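Local coordinates for insecticidal Delta-Endotoxin Cry8Ea1 (Bacillus Thuringiensis, PDB 3EB7), which kills insect larvae as a three-domain Cry toxin, probably by inserting its helical N-terminal domain into gut-cell membranes to form pores, at residues A[111-114]-A[115-119]; A[160-163]-A[164-168]; A[102-105]-A[106-110]. All coordinates share one frame; numbering follows the deposited sequence.

Contact 1. Residues A[111-114]-A[115-119]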
ATOM      1  N   ILE A 111      22.855 -14.000 -17.678  1.00 28.23           N
ATOM      2  CA  ILE A 111      22.054 -15.234 -17.629  1.00 28.80           C
ATOM      3  C   ILE A 111      20.705 -14.967 -16.966  1.00 28.12           C
ATOM      4  O   ILE A 111      19.683 -15.457 -17.432  1.00 28.40           O
ATOM      5  CB  ILE A 111      22.811 -16.419 -16.926  1.00 29.42           C
ATOM      6  CG1 ILE A 111      23.872 -17.022 -17.876  1.00 29.52           C
ATOM      7  CG2 ILE A 111      21.821 -17.474 -16.367  1.00 29.31           C
ATOM      8  CD1 ILE A 111      25.023 -17.715 -17.170  1.00 28.82           C
ATOM      9  N   LEU A 112      20.683 -14.181 -15.893  1.00 27.54           N
ATOM     10  CA  LEU A 112      19.400 -13.856 -15.247  1.00 26.79           C
ATOM     11  C   LEU A 112      18.502 -13.058 -16.167  1.00 26.09           C
ATOM     12  O   LEU A 112      17.350 -13.420 -16.376  1.00 25.75           O
ATOM     13  CB  LEU A 112      19.579 -13.164 -13.897  1.00 26.68           C
ATOM     14  CG  LEU A 112      19.954 -14.162 -12.808  1.00 27.58           C
ATOM     15  CD1 LEU A 112      20.413 -13.412 -11.602  1.00 26.95           C
ATOM     16  CD2 LEU A 112      18.778 -15.141 -12.480  1.00 26.76           C
ATOM     17  N   ASP A 113      19.056 -12.013 -16.765  1.00 26.17           N
ATOM     18  CA  ASP A 113      18.277 -11.112 -17.614  1.00 25.54           C
ATOM     19  C   ASP A 113      17.673 -11.933 -18.757  1.00 24.92           C
ATOM     20  O   ASP A 113      16.484 -11.861 -19.070  1.00 23.80           O
ATOM     21  CB  ASP A 113      19.167  -9.952 -18.098  1.00 25.52           C
ATOM     22  CG  ASP A 113      18.464  -9.045 -19.093  1.00 26.54           C
ATOM     23  OD1 ASP A 113      18.980  -8.842 -20.201  1.00 28.46           O
ATOM     24  OD2 ASP A 113      17.373  -8.545 -18.787  1.00 30.70           O
ATOM     25  N   SER A 114      18.491 -12.776 -19.336  1.00 25.42           N
ATOM     26  CA  SER A 114      18.042 -13.625 -20.429  1.00 26.67           C
ATOM     27  C   SER A 114      16.896 -14.561 -20.032  1.00 26.17           C
ATOM     28  O   SER A 114      15.968 -14.748 -20.800  1.00 26.35           O
ATOM     29  CB  SER A 114      19.221 -14.400 -21.011  1.00 26.59           C
ATOM     30  OG  SER A 114      18.797 -15.681 -21.416  1.00 29.67           O
ATOM     31  N   LEU A 115      16.959 -15.112 -18.822  1.00 26.66           N
ATOM     32  CA  LEU A 115      15.924 -16.005 -18.278  1.00 26.58           C
ATOM     33  C   LEU A 115      14.617 -15.239 -17.986  1.00 26.77           C
ATOM     34  O   LEU A 115      13.498 -15.696 -18.300  1.00 26.98           O
ATOM     35  CB  LEU A 115      16.472 -16.646 -16.991  1.00 27.13           C
ATOM     36  CG  LEU A 115      17.100 -18.054 -16.848  1.00 26.88           C
ATOM     37  CD1 LEU A 115      17.331 -18.814 -18.117  1.00 25.66           C
ATOM     38  CD2 LEU A 115      18.340 -18.027 -15.984  1.00 25.86           C
ATOM     39  N   PHE A 116      14.754 -14.050 -17.413  1.00 26.26           N
ATOM     40  CA  PHE A 116      13.612 -13.187 -17.193  1.00 26.08           C
ATOM     41  C   PHE A 116      12.895 -12.907 -18.485  1.00 26.85           C
ATOM     42  O   PHE A 116      11.696 -13.116 -18.565  1.00 28.24           O
ATOM     43  CB  PHE A 116      14.016 -11.902 -16.485  1.00 24.76           C
ATOM     44  CG  PHE A 116      14.124 -12.055 -15.021  1.00 22.90           C
ATOM     45  CD1 PHE A 116      15.339 -11.874 -14.379  1.00 22.34           C
ATOM     46  CD2 PHE A 116      12.993 -12.398 -14.259  1.00 21.48           C
ATOM     47  CE1 PHE A 116      15.433 -12.018 -12.983  1.00 23.33           C
ATOM     48  CE2 PHE A 116      13.063 -12.540 -12.881  1.00 19.90           C
ATOM     49  CZ  PHE A 116      14.281 -12.360 -12.232  1.00 22.16           C
ATOM     50  N   THR A 117      13.622 -12.472 -19.509  1.00 27.54           N
ATOM     51  CA  THR A 117      13.041 -12.267 -20.839  1.00 27.58           C
ATOM     52  C   THR A 117      12.292 -13.499 -21.374  1.00 27.99           C
ATOM     53  O   THR A 117      11.214 -13.362 -21.939  1.00 28.09           O
ATOM     54  CB  THR A 117      14.115 -11.808 -21.837  1.00 27.29           C
ATOM     55  OG1 THR A 117      14.753 -10.646 -21.314  1.00 26.71           O
ATOM     56  CG2 THR A 117      13.523 -11.473 -23.210  1.00 26.50           C
ATOM     57  N   GLN A 118      12.860 -14.691 -21.197  1.00 28.50           N
ATOM     58  CA  GLN A 118      12.219 -15.924 -21.690  1.00 29.26           C
ATOM     59  C   GLN A 118      11.033 -16.331 -20.844  1.00 27.47           C
ATOM     60  O   GLN A 118      10.072 -16.863 -21.368  1.00 28.06           O
ATOM     61  CB  GLN A 118      13.172 -17.123 -21.741  1.00 28.83           C
ATOM     62  CG  GLN A 118      14.454 -16.968 -22.575  1.00 32.88           C
ATOM     63  CD  GLN A 118      15.230 -18.307 -22.637  1.00 33.68           C
ATOM     64  OE1 GLN A 118      15.558 -18.907 -21.607  1.00 35.53           O
ATOM     65  NE2 GLN A 118      15.490 -18.783 -23.857  1.00 39.73           N
ATOM     66  N   TYR A 119      11.096 -16.101 -19.537  1.00 26.74           N
ATOM     67  CA  TYR A 119      10.112 -16.681 -18.606  1.00 25.20           C
ATOM     68  C   TYR A 119       8.887 -15.804 -18.296  1.00 24.73           C
ATOM     69  O   TYR A 119       7.822 -16.330 -17.980  1.00 24.31           O
ATOM     70  CB  TYR A 119      10.790 -17.064 -17.287  1.00 25.56           C
ATOM     71  CG  TYR A 119      11.768 -18.210 -17.356  1.00 25.83           C
ATOM     72  CD1 TYR A 119      12.702 -18.424 -16.330  1.00 24.57           C
ATOM     73  CD2 TYR A 119      11.774 -19.074 -18.448  1.00 26.39           C
ATOM     74  CE1 TYR A 119      13.608 -19.508 -16.387  1.00 24.72           C
ATOM     75  CE2 TYR A 119      12.667 -20.130 -18.518  1.00 26.96           C
ATOM     76  CZ  TYR A 119      13.563 -20.352 -17.490  1.00 25.70           C
ATOM     77  OH  TYR A 119      14.390 -21.441 -17.594  1.00 26.77           O
TER
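Ile-111 and Leu-115 lie side by side one turn apart and point the same way. The methyl branch CG2 of Ile-111 meets CD2 of Leu-115 at 3.5 Å. CG1 of Ile-111 turns beside the backbone N (chi1 -77°), which leaves CG2 anti to N, alongside Leu-115. Both residues also rest on Asn-81 of helix 65-93. The next pair, Leu-112 and Phe-116, touches more loosely. CB of Leu-112 is 4.4 Å from CE1 of the Phe-116 ring. The ring atom CD1 also comes within 3.2 Å of Leu-112 O, which accepts a bond from Phe-116 N at 2.9 Å.

These are i to i+4 pairs near the C-terminal end of helix 99-119, one of the amphipathic helices of the N-terminal bundle of Cry toxins. Leu-112, Asp-113 and Phe-116 are buried; Ser-114, Thr-117 and Gln-118 are exposed.

Asp-113 O is gripped twice by one residue. Thr-117 N reaches it at 3.0 Å in a nearly straight bond. Thr-117 OG1 donates to the same oxygen at 3.1 Å, from above the carbonyl plane. With chi1 at -55°, OG1 sits beside its own backbone N, and this folds the hydroxyl back onto the preceding turn. The carboxylate of Asp-113 turns to other helices. OD1 makes a salt bridge with Arg-170, and OD2 is hydrogen-bonded to His-143, whose ring stacks with Phe-116.

Contact 2. Residues A[160-163]-A[164-168]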
ATOM      1  N   SER A 160      29.782  -1.607 -22.229  1.00 36.77           N
ATOM      2  CA  SER A 160      29.905  -0.394 -23.015  1.00 36.42           C
ATOM      3  C   SER A 160      28.765   0.544 -22.660  1.00 36.28           C
ATOM      4  O   SER A 160      27.750   0.139 -22.061  1.00 36.02           O
ATOM      5  CB  SER A 160      29.931  -0.700 -24.522  1.00 36.24           C
ATOM      6  OG  SER A 160      28.756  -1.359 -24.956  1.00 35.55           O
ATOM      7  N   THR A 161      28.954   1.803 -23.017  1.00 35.71           N
ATOM      8  CA  THR A 161      27.914   2.800 -22.893  1.00 35.49           C
ATOM      9  C   THR A 161      26.654   2.372 -23.651  1.00 33.81           C
ATOM     10  O   THR A 161      25.573   2.517 -23.160  1.00 33.59           O
ATOM     11  CB  THR A 161      28.439   4.198 -23.312  1.00 35.90           C
ATOM     12  OG1 THR A 161      29.501   4.585 -22.410  1.00 36.61           O
ATOM     13  CG2 THR A 161      27.303   5.259 -23.240  1.00 37.80           C
ATOM     14  N   THR A 162      26.805   1.812 -24.833  1.00 33.42           N
ATOM     15  CA  THR A 162      25.660   1.260 -25.570  1.00 33.37           C
ATOM     16  C   THR A 162      24.859   0.172 -24.791  1.00 32.20           C
ATOM     17  O   THR A 162      23.652   0.301 -24.658  1.00 32.06           O
ATOM     18  CB  THR A 162      26.082   0.783 -27.008  1.00 33.79           C
ATOM     19  OG1 THR A 162      26.665   1.887 -27.718  1.00 34.98           O
ATOM     20  CG2 THR A 162      24.889   0.276 -27.803  1.00 34.14           C
ATOM     21  N   ALA A 163      25.526  -0.868 -24.289  1.00 31.37           N
ATOM     22  CA  ALA A 163      24.896  -1.905 -23.444  1.00 31.53           C
ATOM     23  C   ALA A 163      24.153  -1.310 -22.240  1.00 31.55           C
ATOM     24  O   ALA A 163      22.996  -1.628 -21.999  1.00 31.96           O
ATOM     25  CB  ALA A 163      25.940  -2.943 -22.971  1.00 31.05           C
ATOM     26  N   ILE A 164      24.828  -0.423 -21.520  1.00 32.17           N
ATOM     27  CA  ILE A 164      24.305   0.242 -20.331  1.00 32.49           C
ATOM     28  C   ILE A 164      23.058   1.072 -20.639  1.00 32.54           C
ATOM     29  O   ILE A 164      22.046   0.984 -19.921  1.00 32.56           O
ATOM     30  CB  ILE A 164      25.411   1.071 -19.646  1.00 31.95           C
ATOM     31  CG1 ILE A 164      26.457   0.105 -19.087  1.00 33.63           C
ATOM     32  CG2 ILE A 164      24.845   1.945 -18.485  1.00 31.74           C
ATOM     33  CD1 ILE A 164      27.783   0.784 -18.624  1.00 34.50           C
ATOM     34  N   ASN A 165      23.118   1.852 -21.714  1.00 31.92           N
ATOM     35  CA  ASN A 165      21.945   2.583 -22.175  1.00 31.99           C
ATOM     36  C   ASN A 165      20.809   1.678 -22.611  1.00 30.60           C
ATOM     37  O   ASN A 165      19.664   1.977 -22.336  1.00 30.66           O
ATOM     38  CB  ASN A 165      22.307   3.572 -23.290  1.00 32.25           C
ATOM     39  CG  ASN A 165      23.009   4.827 -22.754  1.00 34.77           C
ATOM     40  OD1 ASN A 165      22.850   5.217 -21.589  1.00 34.97           O
ATOM     41  ND2 ASN A 165      23.804   5.454 -23.615  1.00 38.81           N
ATOM     42  N   ASN A 166      21.122   0.587 -23.301  1.00 29.83           N
ATOM     43  CA  ASN A 166      20.109  -0.386 -23.696  1.00 29.00           C
ATOM     44  C   ASN A 166      19.385  -0.979 -22.474  1.00 28.34           C
ATOM     45  O   ASN A 166      18.154  -1.105 -22.489  1.00 28.28           O
ATOM     46  CB  ASN A 166      20.731  -1.512 -24.519  1.00 28.58           C
ATOM     47  CG  ASN A 166      21.101  -1.078 -25.926  1.00 30.82           C
ATOM     48  OD1 ASN A 166      20.608  -0.048 -26.427  1.00 30.82           O
ATOM     49  ND2 ASN A 166      21.993  -1.848 -26.571  1.00 27.54           N
ATOM     50  N   TYR A 167      20.164  -1.334 -21.443  1.00 27.08           N
ATOM     51  CA  TYR A 167      19.635  -1.881 -20.192  1.00 26.55           C
ATOM     52  C   TYR A 167      18.745  -0.855 -19.508  1.00 25.76           C
ATOM     53  O   TYR A 167      17.663  -1.191 -19.035  1.00 25.46           O
ATOM     54  CB  TYR A 167      20.769  -2.307 -19.249  1.00 26.03           C
ATOM     55  CG  TYR A 167      21.434  -3.632 -19.581  1.00 25.13           C
ATOM     56  CD1 TYR A 167      20.664  -4.778 -19.818  1.00 24.61           C
ATOM     57  CD2 TYR A 167      22.830  -3.747 -19.636  1.00 24.36           C
ATOM     58  CE1 TYR A 167      21.239  -5.981 -20.128  1.00 25.16           C
ATOM     59  CE2 TYR A 167      23.439  -4.977 -19.953  1.00 25.16           C
ATOM     60  CZ  TYR A 167      22.627  -6.089 -20.183  1.00 26.11           C
ATOM     61  OH  TYR A 167      23.170  -7.323 -20.468  1.00 27.34           O
ATOM     62  N   TYR A 168      19.196   0.394 -19.485  1.00 25.12           N
ATOM     63  CA  TYR A 168      18.416   1.479 -18.924  1.00 24.95           C
ATOM     64  C   TYR A 168      17.126   1.759 -19.716  1.00 25.17           C
ATOM     65  O   TYR A 168      16.065   1.950 -19.131  1.00 24.90           O
ATOM     66  CB  TYR A 168      19.249   2.748 -18.773  1.00 25.11           C
ATOM     67  CG  TYR A 168      18.439   3.841 -18.113  1.00 26.76           C
ATOM     68  CD1 TYR A 168      17.876   4.882 -18.868  1.00 25.93           C
ATOM     69  CD2 TYR A 168      18.178   3.799 -16.735  1.00 26.39           C
ATOM     70  CE1 TYR A 168      17.121   5.874 -18.263  1.00 24.82           C
ATOM     71  CE2 TYR A 168      17.420   4.756 -16.135  1.00 26.50           C
ATOM     72  CZ  TYR A 168      16.889   5.805 -16.908  1.00 26.83           C
ATOM     73  OH  TYR A 168      16.141   6.782 -16.284  1.00 27.71           O
TER
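Thr-161 and Asn-165 stand side by side over the first two turns of helix 161-191, and Thr-162 and Asn-166 repeat the pattern one residue on. In each pair the threonine methyl CG2 faces the asparagine amide nitrogen. Thr-161 CG2 lies 3.5 Å from Asn-165 ND2, and Thr-162 CG2 lies 3.8 Å from Asn-166 ND2. In both threonines chi1 (-63° and -57°) sets OG1 beside the backbone N and so CG2 anti to it, aiming the methyl at the amide. Ile-164 shares this torsion, with CG1 beside N and 3.2 Å from Ser-160 O.

Ser-160 is the N-cap. Its OG accepts a weak bond from Ala-163 N at 3.3 Å, and its carbonyl accepts from Ile-164 N at 3.0 Å. Tyr-167 lays its ring back along the helix, with CE2 4.4 Å from Ala-163 CB. Edge-to-face contacts of this ring join the helix to the loop before it through Phe-159 and to helix 99-119 through Phe-109.

Neither asparagine ND2 bonds to the carbonyl four residues back, as the angles are poor. Asn-165 OD1 is instead hydrogen-bonded to Arg-228. Backbone bonds and the cap therefore carry the polar order here; the threonine–asparagine pairs add close contact without a side-chain hydrogen bond.

Contact 3. Residues A[102-105]-A[106-110]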
ATOM      1  N   LEU A 102      35.115 -10.395 -12.614  1.00 44.77           N
ATOM      2  CA  LEU A 102      34.230  -9.427 -13.278  1.00 44.31           C
ATOM      3  C   LEU A 102      33.451 -10.107 -14.381  1.00 43.87           C
ATOM      4  O   LEU A 102      32.288  -9.806 -14.591  1.00 43.41           O
ATOM      5  CB  LEU A 102      35.001  -8.224 -13.849  1.00 43.74           C
ATOM      6  CG  LEU A 102      35.593  -7.221 -12.857  1.00 44.08           C
ATOM      7  CD1 LEU A 102      36.730  -6.362 -13.488  1.00 43.09           C
ATOM      8  CD2 LEU A 102      34.506  -6.341 -12.273  1.00 41.56           C
ATOM      9  N   ARG A 103      34.118 -11.019 -15.080  1.00 43.90           N
ATOM     10  CA  ARG A 103      33.508 -11.796 -16.139  1.00 44.49           C
ATOM     11  C   ARG A 103      32.414 -12.684 -15.549  1.00 43.46           C
ATOM     12  O   ARG A 103      31.367 -12.884 -16.178  1.00 43.12           O
ATOM     13  CB  ARG A 103      34.570 -12.647 -16.856  1.00 44.48           C
ATOM     14  CG  ARG A 103      34.391 -12.746 -18.370  1.00 46.77           C
ATOM     15  CD  ARG A 103      35.495 -13.610 -19.035  1.00 47.19           C
ATOM     16  NE  ARG A 103      36.849 -13.074 -18.832  1.00 51.55           N
ATOM     17  CZ  ARG A 103      37.916 -13.810 -18.494  1.00 56.03           C
ATOM     18  NH1 ARG A 103      37.812 -15.125 -18.294  1.00 56.60           N
ATOM     19  NH2 ARG A 103      39.104 -13.231 -18.331  1.00 58.07           N
ATOM     20  N   ASP A 104      32.656 -13.181 -14.331  1.00 42.21           N
ATOM     21  CA  ASP A 104      31.743 -14.077 -13.655  1.00 41.83           C
ATOM     22  C   ASP A 104      30.438 -13.411 -13.258  1.00 40.38           C
ATOM     23  O   ASP A 104      29.365 -13.951 -13.529  1.00 39.97           O
ATOM     24  CB  ASP A 104      32.396 -14.671 -12.413  1.00 42.98           C
ATOM     25  CG  ASP A 104      31.766 -16.004 -11.993  1.00 46.74           C
ATOM     26  OD1 ASP A 104      32.088 -16.477 -10.872  1.00 52.56           O
ATOM     27  OD2 ASP A 104      30.961 -16.592 -12.763  1.00 49.58           O
ATOM     28  N   VAL A 105      30.541 -12.261 -12.597  1.00 39.02           N
ATOM     29  CA  VAL A 105      29.386 -11.474 -12.167  1.00 37.85           C
ATOM     30  C   VAL A 105      28.598 -10.948 -13.369  1.00 38.06           C
ATOM     31  O   VAL A 105      27.376 -11.008 -13.381  1.00 38.34           O
ATOM     32  CB  VAL A 105      29.782 -10.323 -11.168  1.00 38.01           C
ATOM     33  CG1 VAL A 105      30.661  -9.267 -11.818  1.00 35.96           C
ATOM     34  CG2 VAL A 105      28.562  -9.683 -10.540  1.00 36.40           C
ATOM     35  N   ARG A 106      29.296 -10.455 -14.385  1.00 37.71           N
ATOM     36  CA  ARG A 106      28.654  -9.968 -15.591  1.00 37.87           C
ATOM     37  C   ARG A 106      27.882 -11.114 -16.271  1.00 36.95           C
ATOM     38  O   ARG A 106      26.721 -10.964 -16.661  1.00 36.52           O
ATOM     39  CB  ARG A 106      29.721  -9.407 -16.519  1.00 37.82           C
ATOM     40  CG  ARG A 106      29.210  -8.733 -17.750  1.00 41.89           C
ATOM     41  CD  ARG A 106      30.270  -8.707 -18.867  1.00 48.87           C
ATOM     42  NE  ARG A 106      31.567  -8.235 -18.375  1.00 53.32           N
ATOM     43  CZ  ARG A 106      32.742  -8.587 -18.891  1.00 56.37           C
ATOM     44  NH1 ARG A 106      32.798  -9.423 -19.932  1.00 56.48           N
ATOM     45  NH2 ARG A 106      33.868  -8.102 -18.357  1.00 56.95           N
ATOM     46  N   ASN A 107      28.547 -12.261 -16.389  1.00 36.47           N
ATOM     47  CA  ASN A 107      27.980 -13.466 -16.980  1.00 36.23           C
ATOM     48  C   ASN A 107      26.738 -13.991 -16.220  1.00 34.44           C
ATOM     49  O   ASN A 107      25.773 -14.410 -16.831  1.00 34.50           O
ATOM     50  CB  ASN A 107      29.111 -14.514 -17.138  1.00 37.65           C
ATOM     51  CG  ASN A 107      28.606 -15.956 -17.277  1.00 41.46           C
ATOM     52  OD1 ASN A 107      27.948 -16.320 -18.267  1.00 44.18           O
ATOM     53  ND2 ASN A 107      28.964 -16.804 -16.294  1.00 47.21           N
ATOM     54  N   ARG A 108      26.743 -13.922 -14.894  1.00 33.24           N
ATOM     55  CA  ARG A 108      25.611 -14.418 -14.108  1.00 32.37           C
ATOM     56  C   ARG A 108      24.384 -13.509 -14.291  1.00 31.21           C
ATOM     57  O   ARG A 108      23.255 -13.981 -14.306  1.00 29.96           O
ATOM     58  CB  ARG A 108      25.961 -14.509 -12.608  1.00 32.33           C
ATOM     59  CG  ARG A 108      26.997 -15.544 -12.228  1.00 34.18           C
ATOM     60  CD  ARG A 108      26.518 -16.937 -12.519  1.00 37.35           C
ATOM     61  NE  ARG A 108      27.601 -17.912 -12.367  1.00 40.82           N
ATOM     62  CZ  ARG A 108      27.629 -19.109 -12.971  1.00 41.90           C
ATOM     63  NH1 ARG A 108      26.626 -19.495 -13.765  1.00 38.31           N
ATOM     64  NH2 ARG A 108      28.664 -19.928 -12.769  1.00 42.09           N
ATOM     65  N   PHE A 109      24.654 -12.206 -14.390  1.00 30.30           N
ATOM     66  CA  PHE A 109      23.683 -11.154 -14.540  1.00 30.09           C
ATOM     67  C   PHE A 109      23.002 -11.286 -15.897  1.00 29.56           C
ATOM     68  O   PHE A 109      21.782 -11.135 -15.998  1.00 28.75           O
ATOM     69  CB  PHE A 109      24.381  -9.774 -14.413  1.00 30.64           C
ATOM     70  CG  PHE A 109      23.594  -8.644 -15.026  1.00 33.33           C
ATOM     71  CD1 PHE A 109      22.723  -7.876 -14.244  1.00 35.22           C
ATOM     72  CD2 PHE A 109      23.694  -8.367 -16.410  1.00 33.61           C
ATOM     73  CE1 PHE A 109      21.953  -6.858 -14.834  1.00 34.88           C
ATOM     74  CE2 PHE A 109      22.947  -7.371 -16.997  1.00 32.54           C
ATOM     75  CZ  PHE A 109      22.060  -6.612 -16.210  1.00 33.87           C
ATOM     76  N   GLU A 110      23.793 -11.570 -16.929  1.00 28.96           N
ATOM     77  CA  GLU A 110      23.275 -11.707 -18.286  1.00 29.35           C
ATOM     78  C   GLU A 110      22.462 -12.967 -18.409  1.00 27.96           C
ATOM     79  O   GLU A 110      21.494 -13.011 -19.146  1.00 26.88           O
ATOM     80  CB  GLU A 110      24.410 -11.739 -19.306  1.00 28.94           C
ATOM     81  CG  GLU A 110      25.180 -10.413 -19.486  1.00 31.61           C
ATOM     82  CD  GLU A 110      26.456 -10.585 -20.351  1.00 33.42           C
ATOM     83  OE1 GLU A 110      26.597 -11.628 -21.033  1.00 36.91           O
ATOM     84  OE2 GLU A 110      27.322  -9.681 -20.348  1.00 38.83           O
TER
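Leu-102 O takes the backbone N-H of Arg-106 at 3.1 Å, and Arg-106 CB packs against the same oxygen. The Leu-102 side chain itself rests on Trp-92 and Trp-157.

The CA of Arg-103 lies over one face of the Arg-106 guanidinium, 4.3 Å from its plane and over its centre. The two arginine side chains cross obliquely, and CG of Arg-103 is 4.0 Å from NH1 of Arg-106. The chain of Arg-106 bends at chi3 (-49°), which brings the guanidinium back over the preceding turn. There its NE is hydrogen-bonded to Trp-157 O. This is the N-terminal part of helix 99-119 in the toxin's helical bundle, where the loop carrying Trp-157 and Phe-159 packs against it.

Asp-104 reaches Arg-108 one turn on. OD2 and NE are 3.6 Å apart, a long salt bridge. The carboxylate and guanidinium planes are 61° apart, so the two groups do not meet in a flat, two-pronged pair. Arg-108 bends at chi2 (-64°), and its CG lies 3.1 Å from Asp-104 O. Asn-107 ND2 sits over one face of the same guanidinium.

Val-105 is buried against Trp-157. Its carbonyl accepts from Phe-109 N at 3.1 Å, and the ring of Phe-109 continues inward to Leu-146 and Ala-150 of helix 133-153.

Contacts 1 and 3 are successive parts of helix 99-119, their centres about 14 Å apart. Contact 2 opens helix 161-191 in the same bundle. Contacts 1 and 3 are partly buried, while contact 2 is at the surface. Their chemistry follows this. Contact 1 pairs apolar side chains and sends a buried carboxylate to neighbouring helices. Contact 3 mixes a long salt bridge and an arginine bound to a loop carbonyl with buried Val-105 and Phe-109. Contact 2 combines a capped helix start with small polar residues. Tyr-167 of contact 2 touches both others: its OH is 3.8 Å from Glu-110 CG in contact 3, and its CE1 is 3.6 Å from Asp-113 OD1 in contact 1.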